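Local coordinates for protein malate dehydrogenase (Entamoeba histolytica, PDB 3I0P) that probably catalyses the NAD-dependent interconversion of malate and oxaloacetate, at residues E29-M34 with T71-I76. Sequence-based numbering, arbitrary orientation.
Sequences EENARM and TAKPSI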
loop_
_atom_site.group_PDB
_atom_site.type_symbol
_atom_site.label_atom_id
_atom_site.label_comp_id
_atom_site.label_asym_id
_atom_site.label_seq_id
_atom_site.Cartn_x
_atom_site.Cartn_y
_atom_site.Cartn_z
ATOM N N GLU A 29 -7.527 -7.282 33.953
ATOM C CA GLU A 29 -8.866 -7.583 33.458
ATOM C C GLU A 29 -9.198 -6.872 32.138
ATOM O O GLU A 29 -9.719 -7.502 31.202
ATOM C CB GLU A 29 -9.929 -7.315 34.526
ATOM C CG GLU A 29 -11.293 -7.875 34.167
ATOM C CD GLU A 29 -12.156 -6.911 33.372
ATOM O OE1 GLU A 29 -11.836 -5.702 33.311
ATOM O OE2 GLU A 29 -13.174 -7.364 32.816
ATOM N N GLU A 30 -8.904 -5.577 32.056
ATOM C CA GLU A 30 -9.142 -4.851 30.815
ATOM C C GLU A 30 -8.292 -5.430 29.672
ATOM O O GLU A 30 -8.792 -5.590 28.554
ATOM C CB GLU A 30 -8.903 -3.351 30.986
ATOM C CG GLU A 30 -9.436 -2.508 29.817
ATOM C CD GLU A 30 -9.078 -1.025 29.929
ATOM O OE1 GLU A 30 -8.327 -0.640 30.868
ATOM O OE2 GLU A 30 -9.559 -0.245 29.071
ATOM N N ASN A 31 -7.028 -5.757 29.963
ATOM C CA ASN A 31 -6.159 -6.436 28.998
ATOM C C ASN A 31 -6.774 -7.725 28.456
ATOM O O ASN A 31 -6.747 -7.963 27.248
ATOM C CB ASN A 31 -4.782 -6.728 29.599
ATOM C CG ASN A 31 -3.878 -5.492 29.666
ATOM O OD1 ASN A 31 -4.310 -4.359 29.400
ATOM N ND2 ASN A 31 -2.612 -5.712 30.039
ATOM N N ALA A 32 -7.343 -8.550 29.341
ATOM C CA ALA A 32 -8.000 -9.787 28.907
ATOM C C ALA A 32 -9.108 -9.480 27.908
ATOM O O ALA A 32 -9.262 -10.195 26.926
ATOM C CB ALA A 32 -8.545 -10.572 30.091
ATOM N N ARG A 33 -9.860 -8.406 28.156
ATOM C CA ARG A 33 -10.937 -7.987 27.264
ATOM C C ARG A 33 -10.448 -7.503 25.898
ATOM O O ARG A 33 -10.996 -7.896 24.869
ATOM C CB ARG A 33 -11.832 -6.936 27.926
ATOM C CG ARG A 33 -13.066 -7.528 28.585
ATOM C CD ARG A 33 -13.982 -6.455 29.140
ATOM N NE ARG A 33 -13.347 -5.676 30.196
ATOM C CZ ARG A 33 -13.260 -4.351 30.212
ATOM N NH1 ARG A 33 -13.782 -3.616 29.230
ATOM N NH2 ARG A 33 -12.662 -3.750 31.236
ATOM N N MET A 34 -9.415 -6.666 25.890
ATOM C CA MET A 34 -8.869 -6.151 24.642
ATOM C C MET A 34 -8.349 -7.292 23.771
ATOM O O MET A 34 -8.646 -7.346 22.589
ATOM C CB MET A 34 -7.770 -5.113 24.905
ATOM C CG MET A 34 -8.278 -3.782 25.464
ATOM S SD MET A 34 -6.939 -2.591 25.684
ATOM C CE MET A 34 -7.818 -1.118 26.201
ATOM N N THR A 71 -0.026 -7.981 32.411
ATOM C CA THR A 71 -0.600 -6.841 33.159
ATOM C C THR A 71 -0.064 -5.504 32.667
ATOM O O THR A 71 -0.423 -4.451 33.195
ATOM C CB THR A 71 -0.369 -6.928 34.706
ATOM O OG1 THR A 71 1.031 -7.006 34.991
ATOM C CG2 THR A 71 -1.080 -8.122 35.312
ATOM N N ALA A 72 0.787 -5.555 31.647
ATOM C CA ALA A 72 1.472 -4.372 31.143
ATOM C C ALA A 72 0.554 -3.463 30.342
ATOM O O ALA A 72 -0.387 -3.925 29.688
ATOM C CB ALA A 72 2.662 -4.778 30.303
ATOM N N LYS A 73 0.846 -2.169 30.402
ATOM C CA LYS A 73 0.164 -1.173 29.590
ATOM C C LYS A 73 1.246 -0.355 28.883
ATOM O O LYS A 73 2.379 -0.301 29.370
ATOM C CB LYS A 73 -0.709 -0.275 30.467
ATOM C CG LYS A 73 -1.717 -1.016 31.342
ATOM C CD LYS A 73 -3.097 -1.126 30.690
ATOM C CE LYS A 73 -4.117 -1.703 31.683
ATOM N NZ LYS A 73 -5.516 -1.492 31.223
ATOM N N PRO A 74 0.920 0.266 27.725
ATOM C CA PRO A 74 1.919 1.078 27.018
ATOM C C PRO A 74 2.285 2.360 27.770
ATOM O O PRO A 74 1.493 2.841 28.582
ATOM C CB PRO A 74 1.212 1.420 25.706
ATOM C CG PRO A 74 -0.234 1.377 26.050
ATOM C CD PRO A 74 -0.342 0.201 26.973
ATOM N N SER A 75 3.477 2.894 27.501
ATOM C CA SER A 75 3.920 4.166 28.082
ATOM C C SER A 75 4.146 5.205 26.995
ATOM O O SER A 75 4.761 4.914 25.966
ATOM C CB SER A 75 5.225 3.988 28.863
ATOM O OG SER A 75 5.074 3.086 29.942
ATOM N N ILE A 76 3.662 6.420 27.234
ATOM C CA ILE A 76 3.879 7.534 26.317
ATOM C C ILE A 76 5.347 7.973 26.397
ATOM O O ILE A 76 5.817 8.394 27.455
ATOM C CB ILE A 76 2.906 8.712 26.617
ATOM C CG1 ILE A 76 1.466 8.300 26.300
ATOM C CG2 ILE A 76 3.272 9.935 25.807
ATOM C CD1 ILE A 76 0.399 9.082 27.047
#
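One hydrogen bond joins N31, in the first turn of helix 29-45, to the backbone of the loop 71-74: its ND2 donates to A72 O over 2.9 Å, with an N-H...O angle of 156°. The acceptor lies close to the amide plane of N31, whereas the donor is tilted 30° from the carbonyl plane of A72. The same ND2 also bonds to P70 O, so two backbone carbonyls grip this buried amide and set its rotation, leaving N31 OD1 facing the lysine, 3.5 Å from K73 CE. The loop leads into strand 75-79, an edge strand, within this chain, of the mixed sheet, and the contact thus ties the start of the helix to the approach to that sheet edge. Helix 93-111 packs beside both segments: V95 touches N31, while N96 and I99 touch P74. A salt bridge adds the charged part of the contact, with K73 NZ 3.0 Å from E30 OE1. E30 reaches it with CG anti to the backbone N (chi1 -167°) and an extended chain, crossing the lysine at about a right angle. D28, which accepts from N31 N, forms a long, weak ion pair with the same ammonium.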